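Local coordinates for Pbp related beta-lactamase (Pyrococcus abyssi, PDB 2QMI), which probably acts as a serine peptidase of the penicillin-binding protein and beta-lactamase family, working as a self-compartmentalizing octamer, at residues I289-P292 with K298-G301; P292-E297 with I337-L342; K266-Y271 with I313-E318. One frame throughout, in Å; residues are numbered along the deposited sequence.

Contact 1 of 3, residues I289-P292 with K298-G301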
loop_
_atom_site.group_PDB
_atom_site.type_symbol
_atom_site.label_atom_id
_atom_site.label_comp_id
_atom_site.label_asym_id
_atom_site.label_seq_id
_atom_site.Cartn_x
_atom_site.Cartn_y
_atom_site.Cartn_z
ATOM N N ILE A 289 -39.834 5.245 -30.102
ATOM C CA ILE A 289 -38.937 4.596 -31.046
ATOM C C ILE A 289 -39.764 3.651 -31.922
ATOM O O ILE A 289 -40.695 2.996 -31.442
ATOM C CB ILE A 289 -37.832 3.817 -30.307
ATOM C CG1 ILE A 289 -37.041 4.781 -29.417
ATOM C CG2 ILE A 289 -36.905 3.141 -31.310
ATOM C CD1 ILE A 289 -35.926 4.122 -28.617
ATOM N N ILE A 290 -39.432 3.584 -33.208
ATOM C CA ILE A 290 -40.186 2.740 -34.130
ATOM C C ILE A 290 -39.371 1.537 -34.597
ATOM O O ILE A 290 -38.240 1.693 -35.046
ATOM C CB ILE A 290 -40.647 3.580 -35.349
ATOM C CG1 ILE A 290 -41.254 4.899 -34.857
ATOM C CG2 ILE A 290 -41.673 2.815 -36.180
ATOM C CD1 ILE A 290 -42.371 4.726 -33.828
ATOM N N TYR A 291 -39.948 0.342 -34.481
ATOM C CA TYR A 291 -39.281 -0.904 -34.888
ATOM C C TYR A 291 -40.106 -1.594 -35.987
ATOM O O TYR A 291 -40.982 -2.398 -35.687
ATOM C CB TYR A 291 -39.176 -1.874 -33.702
ATOM C CG TYR A 291 -38.531 -1.343 -32.432
ATOM C CD1 TYR A 291 -37.205 -1.659 -32.104
ATOM C CD2 TYR A 291 -39.274 -0.604 -31.508
ATOM C CE1 TYR A 291 -36.647 -1.257 -30.882
ATOM C CE2 TYR A 291 -38.726 -0.197 -30.281
ATOM C CZ TYR A 291 -37.421 -0.529 -29.978
ATOM O OH TYR A 291 -36.908 -0.147 -28.761
ATOM N N PRO A 292 -39.837 -1.293 -37.268
ATOM C CA PRO A 292 -40.592 -1.914 -38.363
ATOM C C PRO A 292 -40.341 -3.404 -38.649
ATOM O O PRO A 292 -41.206 -4.083 -39.203
ATOM C CB PRO A 292 -40.251 -1.026 -39.558
ATOM C CG PRO A 292 -38.866 -0.555 -39.240
ATOM C CD PRO A 292 -38.967 -0.216 -37.776
ATOM N N LYS A 298 -44.600 -4.649 -36.336
ATOM C CA LYS A 298 -44.190 -3.256 -36.160
ATOM C C LYS A 298 -44.256 -2.980 -34.659
ATOM O O LYS A 298 -45.337 -2.998 -34.066
ATOM C CB LYS A 298 -45.130 -2.292 -36.888
ATOM C CG LYS A 298 -44.624 -0.848 -36.864
ATOM C CD LYS A 298 -45.699 0.165 -37.238
ATOM C CE LYS A 298 -45.123 1.580 -37.236
ATOM N NZ LYS A 298 -46.159 2.626 -37.488
ATOM N N LEU A 299 -43.097 -2.740 -34.051
ATOM C CA LEU A 299 -43.015 -2.473 -32.616
ATOM C C LEU A 299 -42.882 -0.983 -32.288
ATOM O O LEU A 299 -42.231 -0.222 -33.004
ATOM C CB LEU A 299 -41.819 -3.230 -32.017
ATOM C CG LEU A 299 -41.501 -3.040 -30.529
ATOM C CD1 LEU A 299 -42.589 -3.666 -29.681
ATOM C CD2 LEU A 299 -40.155 -3.682 -30.212
ATOM N N VAL A 300 -43.507 -0.572 -31.191
ATOM C CA VAL A 300 -43.432 0.818 -30.760
ATOM C C VAL A 300 -43.105 0.816 -29.277
ATOM O O VAL A 300 -43.776 0.148 -28.492
ATOM C CB VAL A 300 -44.765 1.562 -31.003
ATOM C CG1 VAL A 300 -44.655 2.999 -30.520
ATOM C CG2 VAL A 300 -45.106 1.543 -32.492
ATOM N N GLY A 301 -42.065 1.547 -28.896
ATOM C CA GLY A 301 -41.683 1.593 -27.497
ATOM C C GLY A 301 -40.601 2.620 -27.223
ATOM O O GLY A 301 -40.161 3.333 -28.130
#
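Tyr291 and Leu299 sit directly across from each other on two neighbouring antiparallel strands, 289-291 and 297-305, whose short axes run at 162°. They form a hydrogen-bonded pair: Tyr291 N gives to Leu299 O at 2.8 Å, and Leu299 N returns a bond to Tyr291 O at 2.7 Å. Two residues earlier on its strand, Ile289 N reaches Gly301 O at 2.8 Å, while the reverse bond from Gly301 N to Ile289 O is longer at 3.2 Å.

The tight part lies on the sheet face of Tyr291 and Leu299. Their side chains run alongside each other, with the two CB atoms 3.4 Å apart. With CG of Leu299 anti to its backbone N (chi1 177°), methyl CD2 comes over one face of the Tyr291 ring, 3.6 Å from its centroid, in a CH-pi contact. Ile289 CG2 touches the opposite ring face toward its rim, so the phenol is sandwiched between aliphatic groups. Gly301 suits its place because it puts no side chain on this face, where the ring edge passes close to its backbone N.

The other face is looser. Ile290 and Val300, a non-hydrogen-bonded pair, barely touch, CD1 of the isoleucine lying 4.4 Å from Val300 CG1. Near the corner at exposed Pro292, the extended chain of Lys298 lays CE against Ile290 CG2 at 3.8 Å, the long aliphatic stem packing while its ammonium bonds to Glu268 O.

Helix 334-345 covers the tight face, where Met339 touches both Tyr291 and Leu299. Strand 310-316 flanks 297-305 on one side and strand 283-284 flanks 289-291 on the other, so that both strands have neighbours on either side in the large antiparallel sheet of the beta-lactamase-like fold.

Contact 2 of 3, residues P292-E297 with I337-L342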
loop_
_atom_site.group_PDB
_atom_site.type_symbol
_atom_site.label_atom_id
_atom_site.label_comp_id
_atom_site.label_asym_id
_atom_site.label_seq_id
_atom_site.Cartn_x
_atom_site.Cartn_y
_atom_site.Cartn_z
ATOM N N PRO A 292 -39.837 -1.293 -37.268
ATOM C CA PRO A 292 -40.592 -1.914 -38.363
ATOM C C PRO A 292 -40.341 -3.404 -38.649
ATOM O O PRO A 292 -41.206 -4.083 -39.203
ATOM C CB PRO A 292 -40.251 -1.026 -39.558
ATOM C CG PRO A 292 -38.866 -0.555 -39.240
ATOM C CD PRO A 292 -38.967 -0.216 -37.776
ATOM N N ASN A 293 -39.177 -3.912 -38.259
ATOM C CA ASN A 293 -38.829 -5.311 -38.501
ATOM C C ASN A 293 -38.603 -6.113 -37.218
ATOM O O ASN A 293 -37.561 -6.746 -37.052
ATOM C CB ASN A 293 -37.569 -5.371 -39.366
ATOM C CG ASN A 293 -37.729 -4.620 -40.673
ATOM O OD1 ASN A 293 -36.838 -3.876 -41.097
ATOM N ND2 ASN A 293 -38.872 -4.817 -41.329
ATOM N N PHE A 294 -39.578 -6.092 -36.317
ATOM C CA PHE A 294 -39.457 -6.820 -35.054
ATOM C C PHE A 294 -40.190 -8.157 -35.108
ATOM O O PHE A 294 -41.364 -8.239 -34.736
ATOM C CB PHE A 294 -40.028 -5.989 -33.903
ATOM C CG PHE A 294 -39.963 -6.681 -32.569
ATOM C CD1 PHE A 294 -38.747 -6.848 -31.914
ATOM C CD2 PHE A 294 -41.117 -7.183 -31.974
ATOM C CE1 PHE A 294 -38.679 -7.504 -30.689
ATOM C CE2 PHE A 294 -41.060 -7.843 -30.749
ATOM C CZ PHE A 294 -39.834 -8.002 -30.105
ATOM N N LEU A 295 -39.500 -9.201 -35.562
ATOM C CA LEU A 295 -40.105 -10.526 -35.655
ATOM C C LEU A 295 -41.363 -10.476 -36.510
ATOM O O LEU A 295 -42.406 -11.004 -36.129
ATOM C CB LEU A 295 -40.444 -11.062 -34.253
ATOM C CG LEU A 295 -39.261 -11.477 -33.365
ATOM C CD1 LEU A 295 -38.360 -10.281 -33.129
ATOM C CD2 LEU A 295 -39.765 -12.034 -32.031
ATOM N N GLY A 296 -41.253 -9.831 -37.668
ATOM C CA GLY A 296 -42.383 -9.718 -38.573
ATOM C C GLY A 296 -43.505 -8.806 -38.104
ATOM O O GLY A 296 -44.610 -8.868 -38.638
ATOM N N GLU A 297 -43.235 -7.965 -37.107
ATOM C CA GLU A 297 -44.244 -7.041 -36.591
ATOM C C GLU A 297 -43.696 -5.616 -36.479
ATOM O O GLU A 297 -42.477 -5.395 -36.530
ATOM C CB GLU A 297 -44.703 -7.485 -35.204
ATOM C CG GLU A 297 -45.234 -8.902 -35.112
ATOM C CD GLU A 297 -46.499 -9.113 -35.924
ATOM O OE1 GLU A 297 -47.286 -8.150 -36.094
ATOM O OE2 GLU A 297 -46.714 -10.254 -36.380
ATOM N N ILE A 337 -35.917 -7.720 -21.441
ATOM C CA ILE A 337 -36.940 -8.487 -20.744
ATOM C C ILE A 337 -38.287 -8.292 -21.454
ATOM O O ILE A 337 -39.011 -9.251 -21.723
ATOM C CB ILE A 337 -37.055 -8.033 -19.275
ATOM C CG1 ILE A 337 -35.741 -8.341 -18.546
ATOM C CG2 ILE A 337 -38.240 -8.717 -18.602
ATOM C CD1 ILE A 337 -35.738 -7.989 -17.078
ATOM N N ALA A 338 -38.609 -7.042 -21.768
ATOM C CA ALA A 338 -39.862 -6.733 -22.446
ATOM C C ALA A 338 -39.981 -7.502 -23.761
ATOM O O ALA A 338 -41.012 -8.117 -24.042
ATOM C CB ALA A 338 -39.956 -5.234 -22.708
ATOM N N MET A 339 -38.920 -7.477 -24.562
ATOM C CA MET A 339 -38.928 -8.155 -25.849
ATOM C C MET A 339 -39.018 -9.682 -25.729
ATOM O O MET A 339 -39.599 -10.342 -26.589
ATOM C CB MET A 339 -37.705 -7.724 -26.656
ATOM C CG MET A 339 -37.646 -6.211 -26.834
ATOM S SD MET A 339 -36.210 -5.587 -27.728
ATOM C CE MET A 339 -36.876 -4.129 -28.522
ATOM N N TYR A 340 -38.467 -10.231 -24.650
ATOM C CA TYR A 340 -38.511 -11.668 -24.403
ATOM C C TYR A 340 -39.984 -12.074 -24.225
ATOM O O TYR A 340 -40.432 -13.091 -24.754
ATOM C CB TYR A 340 -37.728 -12.001 -23.125
ATOM C CG TYR A 340 -37.415 -13.471 -22.922
ATOM C CD1 TYR A 340 -36.192 -14.004 -23.329
ATOM C CD2 TYR A 340 -38.330 -14.323 -22.298
ATOM C CE1 TYR A 340 -35.877 -15.352 -23.115
ATOM C CE2 TYR A 340 -38.028 -15.674 -22.079
ATOM C CZ TYR A 340 -36.798 -16.174 -22.487
ATOM O OH TYR A 340 -36.472 -17.483 -22.236
ATOM N N ALA A 341 -40.725 -11.271 -23.467
ATOM C CA ALA A 341 -42.137 -11.536 -23.226
ATOM C C ALA A 341 -42.922 -11.357 -24.533
ATOM O O ALA A 341 -43.727 -12.219 -24.905
ATOM C CB ALA A 341 -42.672 -10.596 -22.145
ATOM N N LEU A 342 -42.684 -10.248 -25.231
ATOM C CA LEU A 342 -43.366 -9.994 -26.495
ATOM C C LEU A 342 -43.180 -11.160 -27.460
ATOM O O LEU A 342 -44.135 -11.591 -28.106
ATOM C CB LEU A 342 -42.852 -8.700 -27.130
ATOM C CG LEU A 342 -43.257 -7.414 -26.404
ATOM C CD1 LEU A 342 -42.465 -6.241 -26.937
ATOM C CD2 LEU A 342 -44.746 -7.187 -26.575
#
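Past the corner at Pro292, the beta-hairpin of strands 289-291 and 297-305 ends in a tight turn, and Phe294 at its foot packs against Met339 and Leu342 of helix 334-345. Phe294 N to Glu297 O and Glu297 N to Phe294 O, each 3.0 Å, close a two-residue turn whose backbone angles fit type I'. Positive phi at both Leu295 and Gly296 goes with that turn, and a glycine accepts it readily.

At Phe294 a chi1 of 179° sets CG opposite the backbone N, and the far end of the ring reaches the helix. CZ lies 4.1 Å from Met339 CB, approached obliquely, and CE2 lies 4.1 Å from Leu342 CB, which sits at the ring edge. Met339 SD is 5.5 Å from the ring centroid, an oblique Met-aromatic contact. Leu295 CD1 covers one face of the ring.

Leu299 and Ile316 of the sheet also touch the Phe294 side chain, and Phe279 meets its ring edge-to-face. Without a hydrogen bond to the helix, the join rests on burial of apolar surface and close packing by Met339 CB and CG and Leu342 CB, the sulfur being a secondary, polarisable neighbour.

Contact 3 of 3, residues K266-Y271 with I313-E318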
loop_
_atom_site.group_PDB
_atom_site.type_symbol
_atom_site.label_atom_id
_atom_site.label_comp_id
_atom_site.label_asym_id
_atom_site.label_seq_id
_atom_site.Cartn_x
_atom_site.Cartn_y
_atom_site.Cartn_z
ATOM N N LYS A 266 -49.628 9.866 -35.663
ATOM C CA LYS A 266 -48.548 10.795 -35.962
ATOM C C LYS A 266 -47.350 10.430 -35.090
ATOM O O LYS A 266 -46.209 10.450 -35.540
ATOM C CB LYS A 266 -48.975 12.238 -35.670
ATOM C CG LYS A 266 -49.845 12.874 -36.746
ATOM C CD LYS A 266 -49.953 14.388 -36.551
ATOM C CE LYS A 266 -50.832 15.020 -37.621
ATOM N NZ LYS A 266 -52.208 14.451 -37.611
ATOM N N MET A 267 -47.631 10.083 -33.838
ATOM C CA MET A 267 -46.591 9.722 -32.881
ATOM C C MET A 267 -45.896 8.409 -33.225
ATOM O O MET A 267 -44.723 8.227 -32.900
ATOM C CB MET A 267 -47.188 9.632 -31.472
ATOM C CG MET A 267 -47.750 10.950 -30.958
ATOM S SD MET A 267 -48.551 10.804 -29.342
ATOM C CE MET A 267 -47.135 10.414 -28.307
ATOM N N GLU A 268 -46.619 7.505 -33.885
ATOM C CA GLU A 268 -46.084 6.196 -34.260
ATOM C C GLU A 268 -45.455 6.192 -35.647
ATOM O O GLU A 268 -45.107 5.134 -36.169
ATOM C CB GLU A 268 -47.192 5.133 -34.214
ATOM C CG GLU A 268 -47.911 5.023 -32.877
ATOM C CD GLU A 268 -49.029 3.983 -32.888
ATOM O OE1 GLU A 268 -49.320 3.422 -33.971
ATOM O OE2 GLU A 268 -49.619 3.727 -31.810
ATOM N N THR A 269 -45.304 7.370 -36.246
ATOM C CA THR A 269 -44.722 7.459 -37.583
ATOM C C THR A 269 -43.215 7.719 -37.542
ATOM O O THR A 269 -42.751 8.627 -36.862
ATOM C CB THR A 269 -45.400 8.578 -38.412
ATOM O OG1 THR A 269 -46.809 8.331 -38.489
ATOM C CG2 THR A 269 -44.830 8.622 -39.828
ATOM N N SER A 270 -42.457 6.916 -38.278
ATOM C CA SER A 270 -41.016 7.082 -38.312
ATOM C C SER A 270 -40.641 8.260 -39.211
ATOM O O SER A 270 -40.736 8.169 -40.435
ATOM C CB SER A 270 -40.345 5.800 -38.819
ATOM O OG SER A 270 -38.931 5.889 -38.712
ATOM N N TYR A 271 -40.224 9.365 -38.593
ATOM C CA TYR A 271 -39.832 10.566 -39.332
ATOM C C TYR A 271 -38.340 10.584 -39.641
ATOM O O TYR A 271 -37.900 11.248 -40.575
ATOM C CB TYR A 271 -40.179 11.819 -38.526
ATOM C CG TYR A 271 -41.644 11.949 -38.227
ATOM C CD1 TYR A 271 -42.544 12.378 -39.207
ATOM C CD2 TYR A 271 -42.150 11.585 -36.981
ATOM C CE1 TYR A 271 -43.916 12.433 -38.948
ATOM C CE2 TYR A 271 -43.514 11.634 -36.717
ATOM C CZ TYR A 271 -44.389 12.059 -37.701
ATOM O OH TYR A 271 -45.735 12.106 -37.426
ATOM N N ILE A 313 -41.286 0.390 -22.099
ATOM C CA ILE A 313 -42.677 0.104 -22.404
ATOM C C ILE A 313 -42.685 -0.117 -23.904
ATOM O O ILE A 313 -41.907 0.499 -24.629
ATOM C CB ILE A 313 -43.660 1.278 -22.053
ATOM C CG1 ILE A 313 -43.381 2.491 -22.942
ATOM C CG2 ILE A 313 -43.562 1.629 -20.568
ATOM C CD1 ILE A 313 -44.443 3.568 -22.840
ATOM N N GLY A 314 -43.543 -1.019 -24.360
ATOM C CA GLY A 314 -43.630 -1.305 -25.777
ATOM C C GLY A 314 -44.948 -1.990 -26.083
ATOM O O GLY A 314 -45.541 -2.633 -25.218
ATOM N N TYR A 315 -45.412 -1.845 -27.314
ATOM C CA TYR A 315 -46.665 -2.457 -27.724
ATOM C C TYR A 315 -46.691 -2.683 -29.231
ATOM O O TYR A 315 -45.977 -2.031 -29.990
ATOM C CB TYR A 315 -47.851 -1.573 -27.303
ATOM C CG TYR A 315 -47.873 -0.190 -27.938
ATOM C CD1 TYR A 315 -46.981 0.813 -27.530
ATOM C CD2 TYR A 315 -48.768 0.108 -28.963
ATOM C CE1 TYR A 315 -46.983 2.076 -28.134
ATOM C CE2 TYR A 315 -48.778 1.360 -29.573
ATOM C CZ TYR A 315 -47.883 2.340 -29.157
ATOM O OH TYR A 315 -47.895 3.570 -29.788
ATOM N N ILE A 316 -47.519 -3.628 -29.654
ATOM C CA ILE A 316 -47.659 -3.943 -31.064
ATOM C C ILE A 316 -49.150 -3.864 -31.365
ATOM O O ILE A 316 -49.880 -4.837 -31.192
ATOM C CB ILE A 316 -47.105 -5.356 -31.363
ATOM C CG1 ILE A 316 -45.619 -5.398 -30.986
ATOM C CG2 ILE A 316 -47.311 -5.704 -32.842
ATOM C CD1 ILE A 316 -44.935 -6.730 -31.218
ATOM N N PRO A 317 -49.619 -2.680 -31.803
ATOM C CA PRO A 317 -51.019 -2.393 -32.140
ATOM C C PRO A 317 -51.656 -3.468 -33.004
ATOM O O PRO A 317 -52.796 -3.865 -32.764
ATOM C CB PRO A 317 -50.931 -1.056 -32.867
ATOM C CG PRO A 317 -49.787 -0.404 -32.210
ATOM C CD PRO A 317 -48.773 -1.521 -32.140
ATOM N N GLU A 318 -50.917 -3.927 -34.010
ATOM C CA GLU A 318 -51.411 -4.969 -34.909
ATOM C C GLU A 318 -51.910 -6.210 -34.175
ATOM O O GLU A 318 -52.968 -6.742 -34.497
ATOM C CB GLU A 318 -50.314 -5.389 -35.889
ATOM C CG GLU A 318 -50.160 -4.477 -37.105
ATOM C CD GLU A 318 -51.285 -4.655 -38.105
ATOM O OE1 GLU A 318 -51.201 -4.046 -39.201
ATOM O OE2 GLU A 318 -52.250 -5.398 -37.799
#
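Tyr315 holds CG between its backbone N and carbonyl carbon (chi1 62°), the crowded position, and this sends the phenol off strand 310-316 toward the end of helix 261-267. There Glu268, the first residue to leave helical geometry, keeps its chain extended beyond CG and carries its carboxylate to the tyrosine.

The hydroxyl OH of Tyr315 donates to Glu268 OE2 at 2.7 Å. Glu268 OE2 lies in the plane of the Tyr315 ring, at its edge beside CE2, which is 3.4 Å from OE2. Relative to the carboxylate, the donor lies above the plane, 38° out of it, and the two flat groups are turned 57° against each other. Pro317, just past strand 310-316, brushes the same carboxylate oxygen with CG at 4.2 Å.

Where the chain leaves helix 261-267, Lys266 O accepts two donors from opposite faces of its plane: Tyr271 OH at 2.6 Å and Thr269 N at 3.3 Å. A tyrosine suits this position because its long ring spans back to the last turn of the helix and ties down the chain that has just left it.

Both carboxylate oxygens of Glu268 have partners. OE1 forms a salt bridge with Arg254, while OE2 accepts the hydrogen bond from the phenol; Leu248 and Ile252 of helix 241-252 pack on the Tyr315 ring. A buried acid paired with a guanidinium and a phenol is consistent with an ionised carboxylate, its charge balanced locally, joining helix end to sheet by a directed polar bond.

How the contacts relate
From the N terminus, the chain first meets 266-271, the opening half of contact 3, which closes only at 313-318. Contact 1 lies wholly within that span, closing the short hairpin of 289-292 and 298-301. The segment 292-297, which shares Pro292 with contact 1, forms the hairpin's end and starts contact 2; this closes at 337-342, beyond 313-318, so contacts 2 and 3 cross. Leu299 bridges contacts 1 and 2 by packing on Met339 and Leu342, the backbone bond between Val300 and Tyr315 joins contact 1 to contact 3, and Ile316 meets Phe294. Together they fasten the central sheet to helix 334-345 and to the end of helix 261-267.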